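Local structure of transcription factor cep-1 (Caenorhabditis elegans, 1T4W) at residues I6-Q11 with K29-K34; I41-K46 with L155-D160; L56-R61 with V129-D134. The protein activates transcription by binding the same DNA consensus sequence as p53, promoting apoptosis in response to DNA damage and ensuring proper meiotic chromosome segregation. One frame throughout, in Å; residues are numbered along the deposited sequence.

In the fold
The chain is the DNA-binding domain of the p53-like factor, and all three contacts lie between the two sheets of its beta sandwich. Strands 3-8, 39-46 and 130-137, neighbours in the smaller sheet, face strands 29-33, 152-160 and 57-65 of the larger one. Contacts 2 and 3 have centres about 5 Å apart and share one core; the segments Leu-56 to Arg-61 and Leu-155 to Asp-160 are joined by a salt bridge, Arg-59 NE to Asp-160 OD2 at 2.6 Å. The centre of contact 1 lies about 14 Å from that of contact 2. All three are away from the zinc, although strand 130-137 runs on toward its ligand Cys-139.

Contact 1: I6-Q11 with K29-K34; sequences IDVLKQ and KYLWTK
Lys-29 reaches from strand 29-33 to the backbone and side chain of strand 3-8, where its ammonium nitrogen is held by several oxygens. Lys-29 NZ donates to Ile-6 O at 2.8 Å, arriving from above the carbonyl plane, 39° out of it. A salt bridge of the same length, 2.8 Å, joins Lys-29 NZ to Asp-7 OD1. The other carboxylate oxygen, Asp-7 OD2, lies 3.2 Å from Lys-29 NZ. Water 1 adds a further acceptor, 3.1 Å from Lys-29 NZ, and takes a second hydrogen bond from the backbone N of Ile-6. The lysine chain is extended beyond CG and crosses the aspartate at nearly a right angle, bringing its nitrogen to the carboxylate obliquely, from above the plane. Glu-5 OE1 makes a second salt bridge to the same nitrogen.

Deeper in, the polar cluster gives way to hydrocarbon. Val-8 CG1 rests 4.0 Å from Leu-31 CD1, and Phe-21 of strand 19-23 touches both Val-8 and Lys-29. Val-8 sets CG1 anti to its carbonyl carbon (chi1 -61°), the branch that meets the leucine. The strand axes approach to 8.8 Å at 38°, one strand in each sheet of the sandwich; strand 3-8 is an edge strand of its sheet within this chain and is backbone hydrogen-bonded to strand 39-46 through Asp-7 and Gln-42.

With two carboxylates and a carbonyl around one ammonium, Lys-29 would be expected to stay protonated, tying this margin of the sandwich together electrostatically beside its apolar interior.

Contact 2: I41-K46 with L155-D160; sequences IQVKWK and LAVFLD
Strands 39-46 and 152-160 run in broadly the same direction on facing sheets, bringing Val-43 and Val-157 together at the centre of the contact, their CA atoms 8.2 Å apart. The segment axes approach to 9.6 Å and cross at -38°, close to the twist usual when two beta sheets pack face to face in a sandwich. Alternate residues point inward, so three pairs form along the interface: Ile-41 with Leu-155, Val-43 with Val-157 and Trp-45 with Leu-159.

At one end Ile-41 and Leu-155 reach toward each other tip to tip, CD1 to CD2 at 4.2 Å. The middle pair is joined through Val-43 CG2 and Val-157 CG1. The other end is built on the indole. Trp-45 carries CG in the crowded position between its backbone N and carbonyl carbon (chi1 58°), and the Leu-159 side chain crosses that of Trp-45 at about a right angle. Leu-159 CD2 stands 3.7 Å from the centroid of the five-membered ring, only 13° off the normal, a CH-pi contact over the face; its closest ring atom is Trp-45 CD1 at 3.6 Å. The other methyl, Leu-159 CD1, lies farther along the same face, 4.1 Å from Trp-45 CE2 at the ring fusion.

Ile-6 of the adjoining strand touches both Ile-41 and Leu-155, extending the hydrophobic layer, while the indole NE1 makes a weak hydrogen bond to Ala-128 O. Cohesion between these strands thus comes from dispersion and the buried hydrophobic surface, with the CH-pi contact as its one directional element.

Contact 3: L56-R61 with V129-D134; sequences LSLRIR and VQANFD
Gln-130 NE2 donates to Asn-132 OD1 at 3.0 Å on one side of strand 130-137, while Ala-131 and Phe-133 on its other side meet Leu-58 and Ile-60 of strand 57-65 in the core of the p53-type immunoglobulin-like beta sandwich. This hydrogen bond is nearly straight (177° at the hydrogen) and lies in the carbonyl plane on a lone pair of the asparagine. The acceptor, Asn-132 OD1, in turn lies in the amide plane of Gln-130, so the two flat groups are well set for one another, each two residues along from the other. Both side chains touch Gln-42 of the adjacent strand.

In the core, the smaller pair sits where the backbones are closer. The CA atoms of Leu-58 and Ala-131 are 8.4 Å apart, and Leu-58 CD2 meets Ala-131 CB at 4.1 Å. Further along, the CA separation between Ile-60 and Phe-133 grows to 11.0 Å, and the larger side chains span the difference, coming from opposite directions. Phe-133 has CG between its own N and carbonyl carbon (chi1 56°), and one ring face receives the end of the isoleucine as a CH-pi contact. Val-157 of strand 152-160 also touches Ile-60, linking this pair to the neighbouring part of the core.

The residues alternating with these are polar or charged. Arg-61 is paired with Asp-81 and also donates through NH2 to the carbonyls of Ile-75 and Asn-77. On the facing strand, Asp-134 OD2 is hydrogen-bonded to Asn-105 ND2. Ile-60 CD1 lies 4.0 Å from the Phe-133 ring centroid and 29° off its normal, displaced toward CZ, which it approaches to 3.6 Å.

Contact 1: I6-Q11 with K29-K34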
loop_
_atom_site.group_PDB
_atom_site.type_symbol
_atom_site.label_atom_id
_atom_site.label_comp_id
_atom_site.label_asym_id
_atom_site.label_seq_id
_atom_site.Cartn_x
_atom_site.Cartn_y
_atom_site.Cartn_z
ATOM N N ILE A 6 6.576 0.004 6.453
ATOM C CA ILE A 6 5.357 0.713 6.134
ATOM C C ILE A 6 4.342 0.241 7.188
ATOM O O ILE A 6 4.289 -0.932 7.516
ATOM C CB ILE A 6 4.867 0.446 4.686
ATOM C CG1 ILE A 6 3.529 1.155 4.483
ATOM C CG2 ILE A 6 4.798 -1.064 4.393
ATOM C CD1 ILE A 6 3.047 1.243 3.045
ATOM N N ASP A 7 3.576 1.167 7.759
ATOM C CA ASP A 7 2.593 0.809 8.776
ATOM C C ASP A 7 1.425 1.775 8.723
ATOM O O ASP A 7 1.522 2.835 8.116
ATOM C CB ASP A 7 3.202 0.905 10.179
ATOM C CG ASP A 7 4.238 -0.146 10.445
ATOM O OD1 ASP A 7 3.854 -1.302 10.739
ATOM O OD2 ASP A 7 5.441 0.196 10.355
ATOM N N VAL A 8 0.313 1.426 9.356
ATOM C CA VAL A 8 -0.784 2.389 9.395
ATOM C C VAL A 8 -0.524 3.169 10.695
ATOM O O VAL A 8 0.226 2.711 11.545
ATOM C CB VAL A 8 -2.172 1.709 9.479
ATOM C CG1 VAL A 8 -2.405 0.820 8.242
ATOM C CG2 VAL A 8 -2.273 0.909 10.778
ATOM N N LEU A 9 -1.104 4.353 10.834
ATOM C CA LEU A 9 -0.936 5.126 12.060
ATOM C C LEU A 9 -1.849 4.461 13.093
ATOM O O LEU A 9 -3.035 4.750 13.151
ATOM C CB LEU A 9 -1.363 6.571 11.828
ATOM C CG LEU A 9 -1.187 7.567 12.973
ATOM C CD1 LEU A 9 0.261 7.537 13.476
ATOM C CD2 LEU A 9 -1.555 8.962 12.478
ATOM N N LYS A 10 -1.276 3.570 13.895
ATOM C CA LYS A 10 -2.007 2.800 14.887
ATOM C C LYS A 10 -2.969 3.541 15.791
ATOM O O LYS A 10 -4.081 3.071 16.031
ATOM C CB LYS A 10 -1.022 1.985 15.726
ATOM C CG LYS A 10 -0.357 0.866 14.930
ATOM C CD LYS A 10 -1.403 0.065 14.141
ATOM C CE LYS A 10 -2.496 -0.511 15.063
ATOM N NZ LYS A 10 -3.869 -0.511 14.456
ATOM N N GLN A 11 -2.555 4.694 16.291
ATOM C CA GLN A 11 -3.414 5.469 17.168
ATOM C C GLN A 11 -4.822 5.520 16.599
ATOM O O GLN A 11 -5.778 5.086 17.234
ATOM C CB GLN A 11 -2.888 6.903 17.326
ATOM C CG GLN A 11 -1.515 7.035 17.979
ATOM C CD GLN A 11 -0.361 6.746 17.029
ATOM O OE1 GLN A 11 -0.126 5.598 16.635
ATOM N NE2 GLN A 11 0.368 7.795 16.655
ATOM N N LYS A 29 2.381 -7.977 7.538
ATOM C CA LYS A 29 1.326 -7.018 7.818
ATOM C C LYS A 29 0.059 -7.145 6.995
ATOM O O LYS A 29 0.112 -7.305 5.778
ATOM C CB LYS A 29 1.908 -5.624 7.694
ATOM C CG LYS A 29 3.201 -5.517 8.500
ATOM C CD LYS A 29 3.778 -4.146 8.460
ATOM C CE LYS A 29 5.016 -4.083 9.353
ATOM N NZ LYS A 29 5.636 -2.773 9.177
ATOM N N TYR A 30 -1.078 -7.042 7.677
ATOM C CA TYR A 30 -2.390 -7.162 7.036
ATOM C C TYR A 30 -3.279 -5.968 7.324
ATOM O O TYR A 30 -3.393 -5.510 8.461
ATOM C CB TYR A 30 -3.111 -8.428 7.517
ATOM C CG TYR A 30 -2.432 -9.721 7.121
ATOM C CD1 TYR A 30 -1.159 -10.039 7.595
ATOM C CD2 TYR A 30 -3.059 -10.618 6.252
ATOM C CE1 TYR A 30 -0.523 -11.221 7.213
ATOM C CE2 TYR A 30 -2.436 -11.800 5.865
ATOM C CZ TYR A 30 -1.172 -12.095 6.349
ATOM O OH TYR A 30 -0.580 -13.277 5.986
ATOM N N LEU A 31 -3.915 -5.463 6.281
ATOM C CA LEU A 31 -4.830 -4.339 6.423
ATOM C C LEU A 31 -6.212 -4.682 5.848
ATOM O O LEU A 31 -6.316 -5.295 4.784
ATOM C CB LEU A 31 -4.295 -3.101 5.679
ATOM C CG LEU A 31 -5.306 -1.956 5.489
ATOM C CD1 LEU A 31 -5.510 -1.221 6.813
ATOM C CD2 LEU A 31 -4.791 -0.979 4.418
ATOM N N TRP A 32 -7.264 -4.308 6.568
ATOM C CA TRP A 32 -8.628 -4.488 6.074
ATOM C C TRP A 32 -9.195 -3.092 6.208
ATOM O O TRP A 32 -9.006 -2.455 7.244
ATOM C CB TRP A 32 -9.454 -5.442 6.951
ATOM C CG TRP A 32 -8.924 -6.866 7.015
ATOM C CD1 TRP A 32 -9.332 -7.940 6.271
ATOM C CD2 TRP A 32 -7.894 -7.342 7.877
ATOM N NE1 TRP A 32 -8.622 -9.065 6.628
ATOM C CE2 TRP A 32 -7.728 -8.723 7.610
ATOM C CE3 TRP A 32 -7.086 -6.732 8.850
ATOM C CZ2 TRP A 32 -6.787 -9.507 8.282
ATOM C CZ3 TRP A 32 -6.150 -7.512 9.519
ATOM C CH2 TRP A 32 -6.011 -8.887 9.232
ATOM N N THR A 33 -9.874 -2.608 5.175
ATOM C CA THR A 33 -10.474 -1.262 5.226
ATOM C C THR A 33 -11.672 -1.214 4.289
ATOM O O THR A 33 -11.777 -2.030 3.374
ATOM C CB THR A 33 -9.449 -0.176 4.761
ATOM O OG1 THR A 33 -10.080 1.110 4.665
ATOM C CG2 THR A 33 -8.874 -0.548 3.398
ATOM N N LYS A 34 -12.581 -0.271 4.526
ATOM C CA LYS A 34 -13.732 -0.103 3.638
ATOM C C LYS A 34 -13.222 0.783 2.509
ATOM O O LYS A 34 -12.219 1.478 2.685
ATOM C CB LYS A 34 -14.865 0.660 4.333
ATOM C CG LYS A 34 -15.482 0.001 5.543
ATOM C CD LYS A 34 -16.583 0.906 5.999
ATOM C CE LYS A 34 -17.205 0.445 7.286
ATOM N NZ LYS A 34 -18.379 1.311 7.576
HETATM O O HOH W 1 6.698 -2.914 6.312
#

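Contact 2: I41-K46 with L155-D160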
loop_
_atom_site.group_PDB
_atom_site.type_symbol
_atom_site.label_atom_id
_atom_site.label_comp_id
_atom_site.label_asym_id
_atom_site.label_seq_id
_atom_site.Cartn_x
_atom_site.Cartn_y
_atom_site.Cartn_z
ATOM N N ILE A 41 -1.235 6.225 6.628
ATOM C CA ILE A 41 -0.010 5.443 6.456
ATOM C C ILE A 41 1.223 6.231 6.914
ATOM O O ILE A 41 1.294 7.463 6.778
ATOM C CB ILE A 41 0.246 5.080 4.959
ATOM C CG1 ILE A 41 -0.935 4.290 4.373
ATOM C CG2 ILE A 41 1.600 4.311 4.818
ATOM C CD1 ILE A 41 -1.171 2.905 5.022
ATOM N N GLN A 42 2.181 5.513 7.474
ATOM C CA GLN A 42 3.443 6.140 7.859
ATOM C C GLN A 42 4.554 5.261 7.311
ATOM O O GLN A 42 4.618 4.081 7.643
ATOM C CB GLN A 42 3.596 6.210 9.376
ATOM C CG GLN A 42 2.532 7.048 10.059
ATOM C CD GLN A 42 2.974 7.501 11.435
ATOM O OE1 GLN A 42 3.418 6.691 12.255
ATOM N NE2 GLN A 42 2.863 8.801 11.693
ATOM N N VAL A 43 5.400 5.816 6.452
ATOM C CA VAL A 43 6.529 5.054 5.913
ATOM C C VAL A 43 7.795 5.584 6.609
ATOM O O VAL A 43 8.040 6.783 6.615
ATOM C CB VAL A 43 6.667 5.231 4.377
ATOM C CG1 VAL A 43 7.917 4.461 3.863
ATOM C CG2 VAL A 43 5.387 4.710 3.668
ATOM N N LYS A 44 8.585 4.695 7.203
ATOM C CA LYS A 44 9.788 5.127 7.903
ATOM C C LYS A 44 10.999 4.360 7.401
ATOM O O LYS A 44 10.878 3.222 6.932
ATOM C CB LYS A 44 9.630 4.899 9.420
ATOM C CG LYS A 44 8.559 5.774 10.090
ATOM C CD LYS A 44 8.356 5.341 11.539
ATOM C CE LYS A 44 7.416 6.284 12.307
ATOM N NZ LYS A 44 7.297 5.886 13.754
ATOM N N TRP A 45 12.169 4.982 7.482
ATOM C CA TRP A 45 13.383 4.303 7.059
ATOM C C TRP A 45 14.637 4.862 7.717
ATOM O O TRP A 45 14.627 5.955 8.274
ATOM C CB TRP A 45 13.547 4.363 5.526
ATOM C CG TRP A 45 13.593 5.756 4.933
ATOM C CD1 TRP A 45 14.705 6.537 4.738
ATOM C CD2 TRP A 45 12.471 6.551 4.517
ATOM N NE1 TRP A 45 14.345 7.766 4.233
ATOM C CE2 TRP A 45 12.981 7.804 4.091
ATOM C CE3 TRP A 45 11.085 6.325 4.469
ATOM C CZ2 TRP A 45 12.154 8.833 3.620
ATOM C CZ3 TRP A 45 10.256 7.344 4.003
ATOM C CH2 TRP A 45 10.796 8.590 3.581
ATOM N N LYS A 46 15.701 4.067 7.662
ATOM C CA LYS A 46 17.007 4.459 8.153
ATOM C C LYS A 46 17.966 4.190 6.988
ATOM O O LYS A 46 17.970 3.103 6.401
ATOM C CB LYS A 46 17.438 3.642 9.359
ATOM C CG LYS A 46 18.769 4.137 9.911
ATOM C CD LYS A 46 19.717 2.982 10.141
ATOM C CE LYS A 46 21.149 3.470 10.340
ATOM N NZ LYS A 46 22.080 2.324 10.547
ATOM N N LEU A 155 0.119 -3.473 -0.940
ATOM C CA LEU A 155 0.510 -2.052 -0.976
ATOM C C LEU A 155 2.022 -2.050 -0.777
ATOM O O LEU A 155 2.517 -2.434 0.302
ATOM C CB LEU A 155 -0.150 -1.261 0.170
ATOM C CG LEU A 155 0.241 0.233 0.221
ATOM C CD1 LEU A 155 -0.191 0.891 -1.090
ATOM C CD2 LEU A 155 -0.424 0.941 1.411
ATOM N N ALA A 156 2.750 -1.630 -1.809
ATOM C CA ALA A 156 4.217 -1.619 -1.774
ATOM C C ALA A 156 4.808 -0.234 -1.996
ATOM O O ALA A 156 4.284 0.546 -2.802
ATOM C CB ALA A 156 4.778 -2.589 -2.856
ATOM N N VAL A 157 5.904 0.048 -1.280
ATOM C CA VAL A 157 6.619 1.314 -1.392
ATOM C C VAL A 157 8.105 1.057 -1.657
ATOM O O VAL A 157 8.684 0.084 -1.172
ATOM C CB VAL A 157 6.471 2.191 -0.114
ATOM C CG1 VAL A 157 5.032 2.733 -0.026
ATOM C CG2 VAL A 157 6.829 1.389 1.109
ATOM N N PHE A 158 8.707 1.961 -2.418
ATOM C CA PHE A 158 10.107 1.855 -2.824
ATOM C C PHE A 158 10.786 3.185 -2.592
ATOM O O PHE A 158 10.224 4.249 -2.916
ATOM C CB PHE A 158 10.188 1.522 -4.323
ATOM C CG PHE A 158 9.473 0.253 -4.696
ATOM C CD1 PHE A 158 10.125 -0.977 -4.633
ATOM C CD2 PHE A 158 8.124 0.276 -5.033
ATOM C CE1 PHE A 158 9.429 -2.186 -4.892
ATOM C CE2 PHE A 158 7.420 -0.912 -5.296
ATOM C CZ PHE A 158 8.072 -2.147 -5.222
ATOM N N LEU A 159 11.977 3.130 -2.008
ATOM C CA LEU A 159 12.740 4.345 -1.803
ATOM C C LEU A 159 13.792 4.330 -2.908
ATOM O O LEU A 159 14.570 3.377 -2.996
ATOM C CB LEU A 159 13.412 4.345 -0.424
ATOM C CG LEU A 159 14.008 5.704 -0.016
ATOM C CD1 LEU A 159 12.897 6.734 0.147
ATOM C CD2 LEU A 159 14.774 5.558 1.285
ATOM N N ASP A 160 13.789 5.354 -3.768
ATOM C CA ASP A 160 14.760 5.439 -4.865
ATOM C C ASP A 160 15.791 6.538 -4.641
ATOM O O ASP A 160 15.474 7.584 -4.058
ATOM C CB ASP A 160 14.096 5.787 -6.187
ATOM C CG ASP A 160 13.221 4.674 -6.751
ATOM O OD1 ASP A 160 13.320 3.495 -6.344
ATOM O OD2 ASP A 160 12.420 5.017 -7.628
#

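Contact 3: L56-R61 with V129-D134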
loop_
_atom_site.group_PDB
_atom_site.type_symbol
_atom_site.label_atom_id
_atom_site.label_comp_id
_atom_site.label_asym_id
_atom_site.label_seq_id
_atom_site.Cartn_x
_atom_site.Cartn_y
_atom_site.Cartn_z
ATOM N N LEU A 56 15.942 11.927 -2.220
ATOM C CA LEU A 56 15.229 10.686 -2.495
ATOM C C LEU A 56 13.785 10.876 -2.903
ATOM O O LEU A 56 13.219 11.955 -2.745
ATOM C CB LEU A 56 15.279 9.782 -1.263
ATOM C CG LEU A 56 16.674 9.411 -0.734
ATOM C CD1 LEU A 56 16.584 8.342 0.329
ATOM C CD2 LEU A 56 17.514 8.899 -1.879
ATOM N N SER A 57 13.209 9.818 -3.464
ATOM C CA SER A 57 11.804 9.818 -3.847
ATOM C C SER A 57 11.188 8.497 -3.365
ATOM O O SER A 57 11.885 7.491 -3.174
ATOM C CB SER A 57 11.635 9.983 -5.363
ATOM O OG SER A 57 12.308 8.975 -6.076
ATOM N N LEU A 58 9.887 8.509 -3.120
ATOM C CA LEU A 58 9.210 7.307 -2.663
ATOM C C LEU A 58 8.097 6.945 -3.651
ATOM O O LEU A 58 7.226 7.761 -3.940
ATOM C CB LEU A 58 8.600 7.521 -1.281
ATOM C CG LEU A 58 8.002 6.244 -0.654
ATOM C CD1 LEU A 58 9.113 5.367 -0.062
ATOM C CD2 LEU A 58 7.031 6.635 0.432
ATOM N N ARG A 59 8.141 5.730 -4.177
ATOM C CA ARG A 59 7.113 5.282 -5.105
ATOM C C ARG A 59 6.120 4.412 -4.339
ATOM O O ARG A 59 6.510 3.595 -3.499
ATOM C CB ARG A 59 7.734 4.494 -6.269
ATOM C CG ARG A 59 8.363 5.374 -7.349
ATOM C CD ARG A 59 9.003 4.534 -8.491
ATOM N NE ARG A 59 10.162 3.746 -8.046
ATOM C CZ ARG A 59 10.184 2.417 -7.943
ATOM N NH1 ARG A 59 9.105 1.702 -8.238
ATOM N NH2 ARG A 59 11.301 1.789 -7.591
ATOM N N ILE A 60 4.839 4.595 -4.635
ATOM C CA ILE A 60 3.767 3.851 -3.977
ATOM C C ILE A 60 2.944 3.123 -5.048
ATOM O O ILE A 60 2.443 3.747 -5.976
ATOM C CB ILE A 60 2.827 4.800 -3.208
ATOM C CG1 ILE A 60 3.632 5.625 -2.198
ATOM C CG2 ILE A 60 1.734 3.984 -2.499
ATOM C CD1 ILE A 60 2.929 6.902 -1.768
ATOM N N ARG A 61 2.818 1.811 -4.902
ATOM C CA ARG A 61 2.073 0.985 -5.843
ATOM C C ARG A 61 1.054 0.113 -5.124
ATOM O O ARG A 61 1.176 -0.168 -3.927
ATOM C CB ARG A 61 3.019 0.057 -6.615
ATOM C CG ARG A 61 3.986 0.744 -7.607
ATOM C CD ARG A 61 4.564 -0.340 -8.564
ATOM N NE ARG A 61 3.513 -0.856 -9.436
ATOM C CZ ARG A 61 3.584 -1.979 -10.139
ATOM N NH1 ARG A 61 2.557 -2.335 -10.902
ATOM N NH2 ARG A 61 4.665 -2.756 -10.072
ATOM N N VAL A 129 13.305 11.114 6.563
ATOM C CA VAL A 129 13.366 9.724 7.025
ATOM C C VAL A 129 11.965 9.159 7.289
ATOM O O VAL A 129 11.812 8.074 7.847
ATOM C CB VAL A 129 14.206 9.594 8.317
ATOM C CG1 VAL A 129 15.675 9.976 8.041
ATOM C CG2 VAL A 129 13.619 10.514 9.406
ATOM N N GLN A 130 10.940 9.902 6.895
ATOM C CA GLN A 130 9.577 9.425 7.101
ATOM C C GLN A 130 8.654 10.054 6.091
ATOM O O GLN A 130 8.922 11.128 5.563
ATOM C CB GLN A 130 9.081 9.770 8.519
ATOM C CG GLN A 130 7.724 9.134 8.898
ATOM C CD GLN A 130 7.433 9.217 10.397
ATOM O OE1 GLN A 130 8.335 9.067 11.204
ATOM N NE2 GLN A 130 6.170 9.435 10.768
ATOM N N ALA A 131 7.571 9.363 5.777
ATOM C CA ALA A 131 6.611 9.946 4.870
ATOM C C ALA A 131 5.255 9.582 5.428
ATOM O O ALA A 131 4.980 8.408 5.688
ATOM C CB ALA A 131 6.768 9.385 3.461
ATOM N N ASN A 132 4.422 10.596 5.607
ATOM C CA ASN A 132 3.065 10.425 6.101
ATOM C C ASN A 132 2.065 10.832 5.037
ATOM O O ASN A 132 2.283 11.792 4.284
ATOM C CB ASN A 132 2.842 11.284 7.346
ATOM C CG ASN A 132 3.763 10.900 8.477
ATOM O OD1 ASN A 132 3.988 9.720 8.727
ATOM N ND2 ASN A 132 4.297 11.893 9.176
ATOM N N PHE A 133 0.971 10.089 4.959
ATOM C CA PHE A 133 -0.095 10.402 4.011
ATOM C C PHE A 133 -1.243 9.430 4.212
ATOM O O PHE A 133 -1.086 8.376 4.842
ATOM C CB PHE A 133 0.410 10.296 2.555
ATOM C CG PHE A 133 1.003 8.946 2.206
ATOM C CD1 PHE A 133 0.192 7.900 1.749
ATOM C CD2 PHE A 133 2.360 8.705 2.383
ATOM C CE1 PHE A 133 0.728 6.623 1.476
ATOM C CE2 PHE A 133 2.913 7.429 2.116
ATOM C CZ PHE A 133 2.085 6.384 1.659
ATOM N N ASP A 134 -2.404 9.798 3.694
ATOM C CA ASP A 134 -3.525 8.889 3.750
ATOM C C ASP A 134 -3.642 8.259 2.393
ATOM O O ASP A 134 -3.346 8.896 1.383
ATOM C CB ASP A 134 -4.834 9.601 4.013
ATOM C CG ASP A 134 -4.908 10.160 5.396
ATOM O OD1 ASP A 134 -4.457 9.464 6.328
ATOM O OD2 ASP A 134 -5.421 11.284 5.538
#